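Local coordinates for Glyoxalase/bleomycin resistance protein/dioxygenase (Albidiferax ferrireducens T118, PDB 4QB5), which belongs to the glyoxalase/bleomycin resistance/dioxygenase superfamily and may act as a dioxygenase, at residues 29-41 and 130-142. Sequence-based numbering, arbitrary orientation.
Sequences VGVNDLEVSKKFY and AYLRDPDGNKICA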
# COMPACT_ATOMS: atom_id res chain seq x y z
N VAL C 29 -3.06 2.87 -5.97
CA VAL C 29 -4.07 1.85 -6.27
C VAL C 29 -4.65 2.12 -7.64
O VAL C 29 -4.67 3.24 -8.12
CB VAL C 29 -5.22 1.76 -5.23
CG1 VAL C 29 -4.68 1.37 -3.86
CG2 VAL C 29 -6.03 3.06 -5.14
N GLY C 30 -5.15 1.06 -8.28
CA GLY C 30 -5.77 1.22 -9.58
C GLY C 30 -7.23 1.55 -9.51
O GLY C 30 -7.95 1.06 -8.66
N VAL C 31 -7.68 2.46 -10.35
CA VAL C 31 -9.11 2.78 -10.39
C VAL C 31 -9.61 2.75 -11.83
O VAL C 31 -8.83 2.96 -12.75
CB VAL C 31 -9.38 4.18 -9.77
CG1 VAL C 31 -8.86 4.25 -8.36
CG2 VAL C 31 -8.75 5.31 -10.59
N ASN C 32 -10.89 2.47 -12.03
CA ASN C 32 -11.46 2.36 -13.36
C ASN C 32 -12.14 3.64 -13.80
O ASN C 32 -12.37 3.84 -14.99
CB ASN C 32 -12.35 1.10 -13.48
CG ASN C 32 -11.50 -0.23 -13.64
OD1 ASN C 32 -11.74 -1.27 -12.94
ND2 ASN C 32 -10.53 -0.19 -14.57
N ASP C 33 -12.34 4.56 -12.85
CA ASP C 33 -12.91 5.89 -13.17
C ASP C 33 -12.30 6.95 -12.29
O ASP C 33 -12.66 7.09 -11.08
CB ASP C 33 -14.42 5.85 -12.96
CG ASP C 33 -15.10 7.13 -13.45
OD1 ASP C 33 -14.47 8.23 -13.36
OD2 ASP C 33 -16.22 7.01 -13.94
N LEU C 34 -11.33 7.64 -12.87
CA LEU C 34 -10.54 8.57 -12.11
C LEU C 34 -11.33 9.68 -11.38
O LEU C 34 -10.98 10.07 -10.27
CB LEU C 34 -9.48 9.18 -12.97
CG LEU C 34 -8.18 8.45 -13.15
CD1 LEU C 34 -7.41 9.12 -14.29
CD2 LEU C 34 -7.32 8.41 -11.91
N GLU C 35 -12.39 10.20 -12.02
CA GLU C 35 -13.10 11.33 -11.49
C GLU C 35 -14.00 10.88 -10.37
O GLU C 35 -14.10 11.56 -9.36
CB GLU C 35 -13.90 12.07 -12.63
CG GLU C 35 -12.98 12.73 -13.63
CD GLU C 35 -11.99 13.71 -13.02
OE1 GLU C 35 -12.32 14.46 -12.06
OE2 GLU C 35 -10.85 13.76 -13.49
N VAL C 36 -14.67 9.75 -10.56
CA VAL C 36 -15.40 9.10 -9.47
C VAL C 36 -14.47 8.84 -8.25
O VAL C 36 -14.84 9.15 -7.12
CB VAL C 36 -16.12 7.82 -9.93
CG1 VAL C 36 -16.57 6.97 -8.74
CG2 VAL C 36 -17.35 8.17 -10.80
N SER C 37 -13.26 8.32 -8.48
CA SER C 37 -12.36 8.00 -7.37
C SER C 37 -11.78 9.26 -6.72
O SER C 37 -11.56 9.27 -5.56
CB SER C 37 -11.22 7.06 -7.85
OG SER C 37 -11.79 5.78 -8.18
N LYS C 38 -11.48 10.28 -7.51
CA LYS C 38 -11.03 11.57 -7.01
C LYS C 38 -12.06 12.15 -6.02
O LYS C 38 -11.71 12.66 -4.95
CB LYS C 38 -10.81 12.55 -8.13
CG LYS C 38 -10.29 13.88 -7.60
CD LYS C 38 -10.23 14.91 -8.68
CE LYS C 38 -9.41 16.08 -8.21
NZ LYS C 38 -10.10 16.83 -7.16
N LYS C 39 -13.32 12.03 -6.35
CA LYS C 39 -14.35 12.61 -5.52
C LYS C 39 -14.47 11.81 -4.21
O LYS C 39 -14.57 12.39 -3.12
CB LYS C 39 -15.64 12.67 -6.28
CG LYS C 39 -16.79 13.21 -5.44
CD LYS C 39 -18.04 13.40 -6.31
CE LYS C 39 -19.27 12.96 -5.53
NZ LYS C 39 -19.09 11.55 -5.08
N PHE C 40 -14.43 10.49 -4.30
CA PHE C 40 -14.32 9.65 -3.08
C PHE C 40 -13.12 9.99 -2.18
O PHE C 40 -13.31 10.29 -0.98
CB PHE C 40 -14.33 8.17 -3.50
CG PHE C 40 -14.15 7.22 -2.38
CD1 PHE C 40 -15.23 6.80 -1.64
CD2 PHE C 40 -12.93 6.72 -2.08
CE1 PHE C 40 -15.07 5.89 -0.62
CE2 PHE C 40 -12.76 5.80 -1.05
CZ PHE C 40 -13.83 5.39 -0.31
N TYR C 41 -11.90 10.00 -2.75
CA TYR C 41 -10.67 10.21 -1.94
C TYR C 41 -10.54 11.65 -1.41
O TYR C 41 -10.05 11.84 -0.31
CB TYR C 41 -9.38 9.69 -2.63
CG TYR C 41 -9.29 8.20 -2.58
CD1 TYR C 41 -8.91 7.57 -1.39
CD2 TYR C 41 -9.58 7.38 -3.70
CE1 TYR C 41 -8.86 6.21 -1.29
CE2 TYR C 41 -9.46 5.99 -3.61
CZ TYR C 41 -9.13 5.41 -2.42
OH TYR C 41 -9.05 4.03 -2.29
N ALA C 130 -11.41 1.59 11.19
CA ALA C 130 -12.62 1.66 10.38
C ALA C 130 -12.29 1.22 8.96
O ALA C 130 -11.44 1.86 8.29
CB ALA C 130 -13.11 3.13 10.36
N TYR C 131 -12.94 0.16 8.51
CA TYR C 131 -12.71 -0.45 7.21
C TYR C 131 -13.72 -0.09 6.15
O TYR C 131 -14.88 -0.01 6.42
CB TYR C 131 -12.69 -1.98 7.31
CG TYR C 131 -11.41 -2.60 7.93
CD1 TYR C 131 -10.31 -2.94 7.14
CD2 TYR C 131 -11.34 -2.86 9.29
CE1 TYR C 131 -9.17 -3.53 7.69
CE2 TYR C 131 -10.20 -3.43 9.86
CZ TYR C 131 -9.12 -3.75 9.06
OH TYR C 131 -8.02 -4.35 9.66
N LEU C 132 -13.25 0.07 4.91
CA LEU C 132 -14.12 0.33 3.73
C LEU C 132 -13.57 -0.36 2.50
O LEU C 132 -12.39 -0.72 2.46
CB LEU C 132 -14.08 1.82 3.32
CG LEU C 132 -14.66 2.83 4.26
CD1 LEU C 132 -14.16 4.22 3.85
CD2 LEU C 132 -16.20 2.75 4.24
N ARG C 133 -14.40 -0.48 1.49
CA ARG C 133 -13.93 -0.67 0.11
C ARG C 133 -14.23 0.61 -0.62
O ARG C 133 -15.37 1.12 -0.51
CB ARG C 133 -14.66 -1.85 -0.59
CG ARG C 133 -14.29 -3.17 0.07
CD ARG C 133 -14.75 -4.40 -0.66
NE ARG C 133 -13.72 -5.44 -0.52
CZ ARG C 133 -13.60 -6.30 0.48
NH1 ARG C 133 -14.47 -6.31 1.52
NH2 ARG C 133 -12.62 -7.20 0.40
N ASP C 134 -13.28 1.05 -1.42
CA ASP C 134 -13.47 2.18 -2.30
C ASP C 134 -14.40 1.74 -3.48
O ASP C 134 -14.85 0.58 -3.55
CB ASP C 134 -12.12 2.84 -2.68
CG ASP C 134 -11.36 2.13 -3.80
OD1 ASP C 134 -11.85 1.12 -4.38
OD2 ASP C 134 -10.22 2.61 -4.13
N PRO C 135 -14.75 2.66 -4.34
CA PRO C 135 -15.67 2.37 -5.44
C PRO C 135 -15.17 1.29 -6.34
O PRO C 135 -15.99 0.67 -6.95
CB PRO C 135 -15.75 3.71 -6.21
CG PRO C 135 -15.50 4.73 -5.14
CD PRO C 135 -14.45 4.10 -4.23
N ASP C 136 -13.86 1.03 -6.38
CA ASP C 136 -13.28 -0.07 -7.19
C ASP C 136 -13.09 -1.38 -6.44
O ASP C 136 -12.62 -2.31 -7.02
CB ASP C 136 -11.95 0.39 -7.78
CG ASP C 136 -12.14 1.49 -8.82
OD1 ASP C 136 -12.34 1.17 -10.02
OD2 ASP C 136 -12.18 2.67 -8.45
N GLY C 137 -13.47 -1.46 -5.17
CA GLY C 137 -13.24 -2.67 -4.40
C GLY C 137 -11.86 -2.65 -3.70
O GLY C 137 -11.51 -3.58 -2.96
N ASN C 138 -11.06 -1.61 -3.86
CA ASN C 138 -9.84 -1.56 -3.03
C ASN C 138 -10.17 -1.50 -1.53
O ASN C 138 -10.98 -0.68 -1.10
CB ASN C 138 -8.93 -0.37 -3.37
CG ASN C 138 -8.47 -0.37 -4.83
OD1 ASN C 138 -8.76 0.57 -5.58
ND2 ASN C 138 -7.76 -1.40 -5.23
N LYS C 139 -9.53 -2.37 -0.72
CA LYS C 139 -9.82 -2.45 0.69
C LYS C 139 -8.93 -1.51 1.44
O LYS C 139 -7.72 -1.58 1.30
CB LYS C 139 -9.63 -3.91 1.20
CG LYS C 139 -10.11 -4.10 2.61
CD LYS C 139 -10.05 -5.58 3.00
CE LYS C 139 -10.76 -5.82 4.29
NZ LYS C 139 -10.40 -7.17 4.82
N ILE C 140 -9.54 -0.62 2.23
CA ILE C 140 -8.78 0.46 2.91
C ILE C 140 -9.28 0.59 4.33
O ILE C 140 -10.36 0.11 4.67
CB ILE C 140 -8.89 1.82 2.15
CG1 ILE C 140 -10.36 2.32 2.18
CG2 ILE C 140 -8.39 1.65 0.71
CD1 ILE C 140 -10.63 3.59 1.41
N CYS C 141 -8.51 1.20 5.20
CA CYS C 141 -8.99 1.50 6.54
C CYS C 141 -8.28 2.68 7.08
O CYS C 141 -7.25 3.16 6.51
CB CYS C 141 -8.83 0.31 7.51
SG CYS C 141 -7.14 -0.10 7.73
N ALA C 142 -8.89 3.25 8.08
CA ALA C 142 -8.24 4.30 8.89
C ALA C 142 -7.92 3.67 10.26
O ALA C 142 -8.76 2.92 10.83
CB ALA C 142 -9.14 5.52 9.05
O HOH W 1 -13.25 4.36 -10.19
O HOH W 2 -11.80 4.01 -6.29
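Asp-136 OD2 is gripped by two waters, both of which also bond to Ser-37 OG, while OD1 of the same carboxylate accepts from Asn-32 N at 2.8 Å, the donor lying above the carboxylate plane. In this vicinal oxygen chelate fold these bonds join the tip of the hairpin between strands 127-133 and 139-144 to the loop leading from strand 24-30 into helix 34-46. One of the waters further bridges Asp-33 N and O, linking the turn to the start of the helix.

Deeper in the contact, Tyr-41 OH donates a short hydrogen bond of 2.6 Å to Asp-134 OD2, meeting it on the anti side and only 20° out of the carboxylate plane. The two oxygens of Asp-134 serve different partners: while OD2 faces the helix, OD1 forms an Asx turn with Asp-136 N at 2.8 Å and also accepts from Asn-138 N, the two donors arriving from opposite faces of its plane. The type I turn from Asp-134 to Gly-137 is thus tied to the side chain that reaches Tyr-41. With chi1 at 82° the carboxylate is swung back over its own turn, OD1 toward the amides of Asp-136 and Asn-138 and OD2 toward Tyr-41.

Alongside this polar network, Phe-40 packs on the hairpin. Pro-135 CD sits over one face of the Phe-40 ring, 3.6 Å from its centroid in a CH-pi contact, and Asp-134 CB approaches Phe-40 CE2 obliquely. Leu-132 extends the apolar patch toward helix 95-107, where it touches Phe-101 and Ile-106. Ile-140 CD1 closes in on the edge of the Phe-40 ring, 3.9 Å from Phe-40 CE2.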